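Protein FLUORESCENT IN BLUE LIGHT, chloroplastic (Arabidopsis thaliana, PDB 4YVO) negatively regulates tetrapyrrole and chlorophyll synthesis in chloroplasts, probably by repressing glutamyl-tRNA reductase, which its C-terminal tetratricopeptide repeat domain, the part in this model, engages. Local coordinates at residues A[75-79]-A[94-98]; A[98-103]-A[113-117]. All blocks are in the same frame, centred on the assembly; numbering follows the deposited sequence.

Interaction 1. Residues A[75-79]-A[94-98]; sequences FKIAL and AARGL
The ring of Phe-75 lies flat on the backbone of Gly-97, and this CH-pi contact is one centre of the packing of helix 68-84, in TPR 1, against helix 88-104, which opens TPR 2. Gly-97 CA sits 3.4 Å from the centroid of the Phe-75 ring and only 8° off its normal, almost dead centre, while Gly-97 C approaches Phe-75 CD2 at 3.4 Å. So close a fit depends on the glycine: a beta carbon there would run into the ring. With CG beside its backbone N (chi1 -73°), Phe-75 carries the ring past its own helix and over the neighbouring one; Leu-56 of helix 48-64 and Ser-101 also touch it. Shortened to an alanine here, the side chain is likely to leave a gap over Gly-97, whose CA, C and O would lose their cover, and to give up the ring's contacts with Leu-56 and Ser-101.

The remaining contacts are aliphatic. Leu-98 sets its branch against the stem of the phenylalanine, CG lying 3.7 Å from Phe-75 CB. Its two methyls then part company: CD2 reaches the backbone at Lys-76 N, and CD1 meets Leu-79 CD2 at 3.8 Å, the two leucines crossing at about a right angle. Where the backbones of the two segments come nearest, at Leu-79 and Ala-94, the methyl of Ala-94 rests on Leu-79 N, 3.5 Å from its CB, with Ala-78 CB and Leu-79 CB beside it. The axes of segments 75-79 and 94-98 approach to 8.4 Å and run antiparallel at 154°, consistent with the small residues Ala-78, Ala-94 and Gly-97 at the join.

The amine of Lys-76 is hydrogen-bonded to Tyr-72 OH of its own helix. These two segments therefore probably hold together by apolar fit.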
loop_
_atom_site.group_PDB
_atom_site.type_symbol
_atom_site.label_atom_id
_atom_site.label_comp_id
_atom_site.label_asym_id
_atom_site.label_seq_id
_atom_site.Cartn_x
_atom_site.Cartn_y
_atom_site.Cartn_z
ATOM N N PHE A 75 -5.624 8.961 -2.648
ATOM C CA PHE A 75 -5.624 7.503 -2.579
ATOM C C PHE A 75 -6.845 6.967 -1.817
ATOM O O PHE A 75 -7.334 5.869 -2.102
ATOM C CB PHE A 75 -4.335 6.980 -1.934
ATOM C CG PHE A 75 -3.115 7.091 -2.809
ATOM C CD1 PHE A 75 -3.087 6.494 -4.060
ATOM C CD2 PHE A 75 -1.978 7.748 -2.358
ATOM C CE1 PHE A 75 -1.954 6.569 -4.852
ATOM C CE2 PHE A 75 -0.841 7.824 -3.150
ATOM C CZ PHE A 75 -0.829 7.235 -4.398
ATOM N N LYS A 76 -7.333 7.738 -0.847
ATOM C CA LYS A 76 -8.508 7.329 -0.077
ATOM C C LYS A 76 -9.744 7.325 -0.978
ATOM O O LYS A 76 -10.577 6.428 -0.888
ATOM C CB LYS A 76 -8.716 8.249 1.133
ATOM C CG LYS A 76 -9.657 7.702 2.201
ATOM C CD LYS A 76 -9.020 6.510 2.927
ATOM C CE LYS A 76 -9.747 6.138 4.232
ATOM N NZ LYS A 76 -9.606 7.139 5.361
ATOM N N ILE A 77 -9.856 8.324 -1.851
ATOM C CA ILE A 77 -10.915 8.333 -2.863
ATOM C C ILE A 77 -10.758 7.156 -3.821
ATOM O O ILE A 77 -11.732 6.473 -4.147
ATOM C CB ILE A 77 -10.942 9.662 -3.653
ATOM C CG1 ILE A 77 -11.295 10.816 -2.713
ATOM C CG2 ILE A 77 -11.933 9.597 -4.821
ATOM C CD1 ILE A 77 -11.124 12.185 -3.336
ATOM N N ALA A 78 -9.527 6.909 -4.259
ATOM C CA ALA A 78 -9.266 5.796 -5.159
ATOM C C ALA A 78 -9.692 4.479 -4.509
ATOM O O ALA A 78 -10.283 3.622 -5.160
ATOM C CB ALA A 78 -7.791 5.755 -5.546
ATOM N N LEU A 79 -9.411 4.332 -3.219
ATOM C CA LEU A 79 -9.779 3.113 -2.497
ATOM C C LEU A 79 -11.290 2.921 -2.476
ATOM O O LEU A 79 -11.789 1.823 -2.734
ATOM C CB LEU A 79 -9.255 3.149 -1.060
ATOM C CG LEU A 79 -9.422 1.841 -0.281
ATOM C CD1 LEU A 79 -8.409 0.812 -0.763
ATOM C CD2 LEU A 79 -9.277 2.079 1.213
ATOM N N ALA A 94 -4.421 1.514 -4.558
ATOM C CA ALA A 94 -4.851 2.570 -3.648
ATOM C C ALA A 94 -4.347 2.296 -2.231
ATOM O O ALA A 94 -3.864 3.205 -1.551
ATOM C CB ALA A 94 -6.376 2.719 -3.673
ATOM N N ALA A 95 -4.446 1.042 -1.797
ATOM C CA ALA A 95 -3.991 0.669 -0.463
ATOM C C ALA A 95 -2.487 0.889 -0.307
ATOM O O ALA A 95 -2.037 1.383 0.725
ATOM C CB ALA A 95 -4.362 -0.776 -0.149
ATOM N N ARG A 96 -1.711 0.524 -1.322
ATOM C CA ARG A 96 -0.276 0.779 -1.295
ATOM C C ARG A 96 0.011 2.274 -1.193
ATOM O O ARG A 96 0.893 2.699 -0.444
ATOM C CB ARG A 96 0.394 0.212 -2.539
ATOM C CG ARG A 96 1.851 0.648 -2.689
ATOM C CD ARG A 96 2.527 -0.040 -3.858
ATOM N NE ARG A 96 1.765 0.140 -5.086
ATOM C CZ ARG A 96 1.771 -0.718 -6.102
ATOM N NH1 ARG A 96 2.505 -1.821 -6.037
ATOM N NH2 ARG A 96 1.040 -0.472 -7.177
ATOM N N GLY A 97 -0.721 3.075 -1.962
ATOM C CA GLY A 97 -0.550 4.519 -1.927
ATOM C C GLY A 97 -0.858 5.079 -0.548
ATOM O O GLY A 97 -0.135 5.944 -0.047
ATOM N N LEU A 98 -1.931 4.596 0.065
ATOM C CA LEU A 98 -2.271 5.005 1.429
ATOM C C LEU A 98 -1.151 4.638 2.407
ATOM O O LEU A 98 -0.729 5.467 3.220
ATOM C CB LEU A 98 -3.594 4.377 1.868
ATOM C CG LEU A 98 -4.815 4.983 1.171
ATOM C CD1 LEU A 98 -6.050 4.102 1.313
ATOM C CD2 LEU A 98 -5.087 6.384 1.704
#

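Interaction 2. Residues A[98-103]-A[113-117]; sequences LGASLQ and QYHSM
Tyr-114 lays its ring against Leu-98, whose CB stands 3.8 Å above the ring plane, offset toward the rim, and whose CD1 comes over the same ring at 3.6 Å from Tyr-114 CE1. This is the helix-turn-helix pair of a tetratricopeptide repeat, TPR 2: helices 88-104 and 108-125 pack antiparallel, and the axes of segments 98-103 and 113-117 approach to 8.4 Å. Leu-102, one turn on from Leu-98, adds its CD1 at 3.6 Å from Tyr-114 CD2, so two leucines of one helix share the aromatic side chain of the other. Lys-76 of the preceding repeat also touches the tyrosine.

Gly-99 faces the second ring. Its CA lies over one face of the His-115 imidazole, 3.7 Å from the centroid, in a CH-pi contact shifted toward the ring's rim. A beta carbon on Gly-99 would collide with His-115 NE2, which already stands 3.3 Å from Gly-99 C. Gly-99 and Tyr-114 are also where the two backbones come nearest, with CA atoms 5.1 Å apart.

The polar part of the contact is a single side-chain bond. His-115 sends its CG out beside its backbone N, carrying the imidazole across to helix 88-104, and Gln-103 extends beyond CG to meet it. The amide and the imidazole stand nearly perpendicular, their planes 84° apart. Around this pair, Ala-137 of helix 131-144 touches both side chains, which brings the next repeat up against the same spot. His-115 NE2 donates to Gln-103 OE1 at 2.8 Å, with an N-H...O angle of 142°, the nitrogen rising 42° out of the carbonyl plane.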
loop_
_atom_site.group_PDB
_atom_site.type_symbol
_atom_site.label_atom_id
_atom_site.label_comp_id
_atom_site.label_asym_id
_atom_site.label_seq_id
_atom_site.Cartn_x
_atom_site.Cartn_y
_atom_site.Cartn_z
ATOM N N LEU A 98 -1.931 4.596 0.065
ATOM C CA LEU A 98 -2.271 5.005 1.429
ATOM C C LEU A 98 -1.151 4.638 2.407
ATOM O O LEU A 98 -0.729 5.467 3.220
ATOM C CB LEU A 98 -3.594 4.377 1.868
ATOM C CG LEU A 98 -4.815 4.983 1.171
ATOM C CD1 LEU A 98 -6.050 4.102 1.313
ATOM C CD2 LEU A 98 -5.087 6.384 1.704
ATOM N N GLY A 99 -0.665 3.407 2.320
ATOM C CA GLY A 99 0.410 2.951 3.184
ATOM C C GLY A 99 1.655 3.805 3.027
ATOM O O GLY A 99 2.270 4.206 4.016
ATOM N N ALA A 100 2.035 4.088 1.784
ATOM C CA ALA A 100 3.213 4.918 1.530
ATOM C C ALA A 100 3.011 6.342 2.052
ATOM O O ALA A 100 3.919 6.937 2.639
ATOM C CB ALA A 100 3.552 4.930 0.043
ATOM N N SER A 101 1.813 6.885 1.852
ATOM C CA SER A 101 1.500 8.230 2.330
ATOM C C SER A 101 1.604 8.310 3.849
ATOM O O SER A 101 2.113 9.288 4.405
ATOM C CB SER A 101 0.089 8.638 1.905
ATOM O OG SER A 101 -0.024 8.690 0.496
ATOM N N LEU A 102 1.118 7.273 4.518
ATOM C CA LEU A 102 1.164 7.225 5.971
ATOM C C LEU A 102 2.594 7.053 6.493
ATOM O O LEU A 102 2.969 7.665 7.495
ATOM C CB LEU A 102 0.229 6.138 6.495
ATOM C CG LEU A 102 -1.250 6.486 6.314
ATOM C CD1 LEU A 102 -2.080 5.217 6.381
ATOM C CD2 LEU A 102 -1.695 7.502 7.355
ATOM N N GLN A 103 3.396 6.244 5.805
ATOM C CA GLN A 103 4.816 6.130 6.148
ATOM C C GLN A 103 5.518 7.482 6.090
ATOM O O GLN A 103 6.293 7.817 6.989
ATOM C CB GLN A 103 5.539 5.162 5.220
ATOM C CG GLN A 103 5.267 3.712 5.508
ATOM C CD GLN A 103 5.936 2.812 4.489
ATOM O OE1 GLN A 103 5.336 2.444 3.480
ATOM N NE2 GLN A 103 7.204 2.498 4.723
ATOM N N GLN A 113 -1.780 -1.125 8.437
ATOM C CA GLN A 113 -3.166 -1.474 8.122
ATOM C C GLN A 113 -3.388 -1.519 6.606
ATOM O O GLN A 113 -4.001 -2.448 6.079
ATOM C CB GLN A 113 -4.146 -0.481 8.763
ATOM C CG GLN A 113 -5.586 -0.654 8.307
ATOM C CD GLN A 113 -6.500 0.465 8.774
ATOM O OE1 GLN A 113 -6.120 1.293 9.606
ATOM N NE2 GLN A 113 -7.715 0.497 8.236
ATOM N N TYR A 114 -2.877 -0.515 5.899
ATOM C CA TYR A 114 -3.114 -0.434 4.460
ATOM C C TYR A 114 -2.218 -1.352 3.634
ATOM O O TYR A 114 -2.692 -1.999 2.702
ATOM C CB TYR A 114 -3.098 1.019 3.975
ATOM C CG TYR A 114 -4.375 1.713 4.400
ATOM C CD1 TYR A 114 -5.580 1.433 3.767
ATOM C CD2 TYR A 114 -4.393 2.590 5.474
ATOM C CE1 TYR A 114 -6.758 2.032 4.163
ATOM C CE2 TYR A 114 -5.575 3.195 5.879
ATOM C CZ TYR A 114 -6.752 2.908 5.218
ATOM O OH TYR A 114 -7.934 3.505 5.610
ATOM N N HIS A 115 -0.939 -1.448 3.980
ATOM C CA HIS A 115 -0.100 -2.430 3.301
ATOM C C HIS A 115 -0.626 -3.852 3.530
ATOM O O HIS A 115 -0.519 -4.715 2.654
ATOM C CB HIS A 115 1.361 -2.328 3.741
ATOM C CG HIS A 115 2.027 -1.069 3.310
ATOM N ND1 HIS A 115 2.153 -0.682 1.989
ATOM C CD2 HIS A 115 2.639 -0.088 4.042
ATOM C CE1 HIS A 115 2.791 0.458 1.926
ATOM N NE2 HIS A 115 3.096 0.852 3.135
ATOM N N SER A 116 -1.195 -4.095 4.710
ATOM C CA SER A 116 -1.748 -5.414 5.005
ATOM C C SER A 116 -2.932 -5.734 4.104
ATOM O O SER A 116 -3.164 -6.892 3.782
ATOM C CB SER A 116 -2.144 -5.542 6.477
ATOM O OG SER A 116 -0.983 -5.493 7.290
ATOM N N MET A 117 -3.663 -4.704 3.679
ATOM C CA MET A 117 -4.767 -4.908 2.742
ATOM C C MET A 117 -4.267 -5.457 1.415
ATOM O O MET A 117 -4.943 -6.267 0.788
ATOM C CB MET A 117 -5.522 -3.612 2.473
ATOM C CG MET A 117 -6.415 -3.160 3.577
ATOM S SD MET A 117 -7.253 -1.670 3.044
ATOM C CE MET A 117 -8.042 -2.231 1.542
#

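Helix 88-104 is common to both contacts, and Leu-98 takes part in each. Interaction 1 comes first along the chain and joins TPR 1 to TPR 2; interaction 2 follows in series and closes TPR 2 on itself, their centres about 8 Å apart. The two meet directly: Ala-95 O packs against Tyr-114 CB at 3.4 Å, and Lys-76 CE approaches Tyr-114 OH. Helix 88-104 is thus gripped by helix 68-84 and helix 108-125 through neighbouring turns, and presents a glycine to an aromatic ring in each case. Helix-on-helix packing of this kind builds the TPR domain, through which FLU forms its complex with glutamyl-tRNA reductase.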